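Local atomic coordinates of alcohol dehydrogenase (Escherichia coli, PDB entry 5VM2), a protein that binds zinc and is probably an NAD(P)-dependent dehydrogenase acting on CH-OH groups of a substrate not yet identified. Residues 175-179 with 180-184; 122-126 with 127-131. All blocks are in the same frame, centred on the assembly; numbering follows the deposited sequence.

Interaction 1 of 2, residues 175-179 with 180-184; sequences LGAGC and IGLMT
Cys179 and Met183 are joined across the first turn of helix 179-190, where the carbonyl of Cys179 takes the N-H of Met183 (Cys179 O to Met183 N 2.9 Å). Cys179 holds SG anti to the backbone N (chi1 176°), which leaves SG 4.2 Å from Met183 CE, a loose apolar contact. Pro153 of helix 145-163 touches both of these side chains. Leu182 packs against Ala177 and Gly178, with CG 3.3 Å from Gly178 O. Its N-H gives a nearly straight bond to the carbonyl of the N-cap residue, Gly178 O to Leu182 N 2.9 Å, and its CG and CD1 rest against Ala177 O, each at 3.4 Å. That oxygen is buried with no polar partner in the model. The other methyl, Leu182 CD2, comes beside Ala177 CB at 4.1 Å. Gly181 lets the strand end close against the helix: its bare CA allows an approach of 3.3 Å to Gly176 O in a CA-H...O contact. With Gly176, Gly178 and Gly181 in strand-turn-helix order, and Asp200 OD1 receiving the N-H of Ala177, the arrangement fits the glycine-rich GxGxxG turn of a Rossmann fold, which in this family probably faces the dinucleotide.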
# COMPACT_ATOMS: atom_id res chain seq x y z
N LEU A 175 -3.74 14.24 4.92
CA LEU A 175 -5.20 14.12 4.90
C LEU A 175 -5.54 12.63 4.81
O LEU A 175 -5.36 12.01 3.76
CB LEU A 175 -5.80 14.91 3.75
CG LEU A 175 -5.49 16.41 3.72
CD1 LEU A 175 -6.16 17.07 2.52
CD2 LEU A 175 -5.91 17.08 5.02
N GLY A 176 -6.00 12.06 5.92
CA GLY A 176 -6.32 10.65 5.95
C GLY A 176 -5.42 9.89 6.90
O GLY A 176 -4.19 9.97 6.80
N ALA A 177 -6.02 9.17 7.84
CA ALA A 177 -5.29 8.35 8.79
C ALA A 177 -5.70 6.89 8.67
O ALA A 177 -5.67 6.14 9.65
CB ALA A 177 -5.48 8.86 10.22
N GLY A 178 -6.12 6.48 7.48
CA GLY A 178 -6.22 5.07 7.15
C GLY A 178 -4.83 4.49 6.97
O GLY A 178 -3.81 5.12 7.26
N CYS A 179 -4.80 3.26 6.45
CA CYS A 179 -3.53 2.54 6.32
C CYS A 179 -2.48 3.37 5.59
O CYS A 179 -1.38 3.59 6.11
CB CYS A 179 -3.75 1.21 5.60
SG CYS A 179 -2.20 0.32 5.30
N ILE A 180 -2.81 3.88 4.40
CA ILE A 180 -1.82 4.60 3.61
C ILE A 180 -1.43 5.92 4.26
O ILE A 180 -0.27 6.35 4.16
CB ILE A 180 -2.34 4.80 2.17
CG1 ILE A 180 -2.70 3.45 1.55
CG2 ILE A 180 -1.29 5.49 1.34
CD1 ILE A 180 -1.53 2.49 1.45
N GLY A 181 -2.37 6.59 4.93
CA GLY A 181 -2.02 7.81 5.63
C GLY A 181 -1.08 7.58 6.80
O GLY A 181 -0.18 8.38 7.05
N LEU A 182 -1.27 6.47 7.51
CA LEU A 182 -0.38 6.12 8.61
C LEU A 182 0.99 5.68 8.10
O LEU A 182 2.02 6.00 8.71
CB LEU A 182 -1.02 5.03 9.47
CG LEU A 182 -2.32 5.50 10.13
CD1 LEU A 182 -3.00 4.37 10.87
CD2 LEU A 182 -2.05 6.68 11.05
N MET A 183 1.02 4.95 6.98
CA MET A 183 2.29 4.63 6.34
C MET A 183 3.03 5.89 5.91
O MET A 183 4.25 6.00 6.10
CB MET A 183 2.08 3.72 5.13
CG MET A 183 1.53 2.34 5.45
SD MET A 183 2.44 1.50 6.75
CE MET A 183 1.79 -0.16 6.63
N THR A 184 2.31 6.85 5.32
CA THR A 184 2.93 8.10 4.89
C THR A 184 3.46 8.88 6.09
O THR A 184 4.56 9.45 6.04
CB THR A 184 1.92 8.94 4.10
OG1 THR A 184 1.41 8.16 3.01
CG2 THR A 184 2.59 10.20 3.55

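Interaction 2 of 2, residues 122-126 with 127-131; sequences RGALT and HYLCH
Arg122 reaches back across the turn to Cys130, its chain bent at CG-CD, which brings NH2 close to Cys130. Arg122 NH2 lies 2.9 Å from Cys130 O, but the angle is too poor for a hydrogen bond. A water bridges the two residues: it sits in the guanidinium plane at the edge, a long 3.3 Å from Arg122 NH2, and accepts the N-H of Cys130 as well (water O to Cys130 N 2.9 Å). Further along, Ala124 offers its CA to the methyl CD2 of Leu129 at 4.0 Å. Leu125 then centres an inverse gamma turn, closed by a weak bond from Thr126 N to Ala124 O, and the chain swings round. Thr126 splits its two branches: CG2 meets Leu129 CD2 at 4.1 Å, while OG1 lies next to His127 N without bonding it and hydrogen-bonds Ser4 O. Leu129 has CG between its backbone N and carbonyl carbon (chi1 63°), which brings CD2 up against both Ala124 and Thr126. Strand 128-132 pairs antiparallel with strand 28-37, whose Ile31 and Val33 pack on Leu129; the preceding turn lies against strand 3-10 through Leu125, Thr126 and His127, and Ala124 touches Cys67 of strand 67-74.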
# COMPACT_ATOMS: atom_id res chain seq x y z
N ARG A 122 -3.43 -13.17 -11.15
CA ARG A 122 -2.84 -14.06 -10.16
C ARG A 122 -2.94 -13.42 -8.78
O ARG A 122 -2.37 -12.35 -8.54
CB ARG A 122 -1.38 -14.33 -10.48
CG ARG A 122 -1.10 -15.04 -11.79
CD ARG A 122 0.39 -14.98 -12.13
NE ARG A 122 1.24 -15.43 -11.02
CZ ARG A 122 1.88 -14.62 -10.17
NH1 ARG A 122 1.76 -13.30 -10.30
NH2 ARG A 122 2.62 -15.12 -9.20
N GLY A 123 -3.65 -14.07 -7.86
CA GLY A 123 -3.81 -13.55 -6.52
C GLY A 123 -2.78 -14.10 -5.55
O GLY A 123 -2.29 -15.22 -5.69
N ALA A 124 -2.45 -13.28 -4.54
CA ALA A 124 -1.57 -13.73 -3.47
C ALA A 124 -2.28 -14.69 -2.52
O ALA A 124 -1.61 -15.42 -1.78
CB ALA A 124 -1.02 -12.54 -2.70
N LEU A 125 -3.61 -14.71 -2.53
CA LEU A 125 -4.40 -15.62 -1.69
C LEU A 125 -4.31 -17.02 -2.29
O LEU A 125 -5.18 -17.48 -3.04
CB LEU A 125 -5.84 -15.14 -1.58
CG LEU A 125 -6.00 -13.83 -0.80
CD1 LEU A 125 -7.41 -13.26 -0.97
CD2 LEU A 125 -5.69 -14.05 0.66
N THR A 126 -3.22 -17.71 -1.95
CA THR A 126 -2.97 -19.08 -2.37
C THR A 126 -1.89 -19.63 -1.45
O THR A 126 -1.19 -18.88 -0.78
CB THR A 126 -2.55 -19.15 -3.84
OG1 THR A 126 -2.30 -20.52 -4.21
CG2 THR A 126 -1.29 -18.33 -4.07
N HIS A 127 -1.78 -20.96 -1.42
CA HIS A 127 -0.76 -21.56 -0.57
C HIS A 127 0.63 -21.45 -1.18
O HIS A 127 1.62 -21.31 -0.45
CB HIS A 127 -1.09 -23.03 -0.28
CG HIS A 127 -2.22 -23.22 0.68
ND1 HIS A 127 -2.10 -22.93 2.03
CD2 HIS A 127 -3.48 -23.67 0.50
CE1 HIS A 127 -3.25 -23.19 2.63
NE2 HIS A 127 -4.10 -23.64 1.73
N TYR A 128 0.73 -21.49 -2.51
CA TYR A 128 2.01 -21.52 -3.21
C TYR A 128 1.95 -20.60 -4.41
O TYR A 128 0.97 -20.63 -5.17
CB TYR A 128 2.37 -22.94 -3.67
CG TYR A 128 2.61 -23.91 -2.54
CD1 TYR A 128 3.87 -24.04 -1.97
CD2 TYR A 128 1.58 -24.70 -2.04
CE1 TYR A 128 4.10 -24.93 -0.93
CE2 TYR A 128 1.80 -25.59 -1.00
CZ TYR A 128 3.06 -25.70 -0.45
OH TYR A 128 3.29 -26.59 0.58
N LEU A 129 2.99 -19.79 -4.59
CA LEU A 129 3.10 -18.95 -5.77
C LEU A 129 4.57 -18.79 -6.15
O LEU A 129 5.47 -19.02 -5.34
CB LEU A 129 2.44 -17.58 -5.56
CG LEU A 129 2.96 -16.59 -4.51
CD1 LEU A 129 4.15 -15.77 -5.02
CD2 LEU A 129 1.84 -15.65 -4.08
N CYS A 130 4.79 -18.39 -7.40
CA CYS A 130 6.12 -18.16 -7.93
C CYS A 130 6.31 -16.67 -8.21
O CYS A 130 5.37 -15.98 -8.62
CB CYS A 130 6.36 -18.96 -9.21
SG CYS A 130 6.34 -20.74 -8.95
N HIS A 131 7.53 -16.18 -7.97
CA HIS A 131 7.83 -14.78 -8.18
C HIS A 131 9.26 -14.65 -8.67
O HIS A 131 10.12 -15.44 -8.26
CB HIS A 131 7.64 -13.95 -6.90
CG HIS A 131 7.34 -12.51 -7.16
ND1 HIS A 131 6.27 -12.09 -7.91
CD2 HIS A 131 8.00 -11.38 -6.77
CE1 HIS A 131 6.26 -10.77 -7.97
NE2 HIS A 131 7.30 -10.32 -7.29
O HOH W 1 2.55 -18.38 -9.28

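Coming from the N terminus, the chain first meets interaction 2, where residues 122-131 turn back and enter strand 128-132 in the region of the GroES-like domain. It then passes through strand 136-138 and helix 145-163 before strand 171-175 delivers it to interaction 1, the turn into helix 179-190 in the Rossmann-type region, which probably binds the dinucleotide. Each is a local contact within one unbroken stretch; they follow in series and neither nest nor cross. The centres of interactions 1 and 2 are 27 Å apart, and the nearest atoms of interactions 1 and 2 about 15 Å. Interaction 2 ties a loop to the mixed sheet, and interaction 1 joins the parallel sheet to the helix that follows.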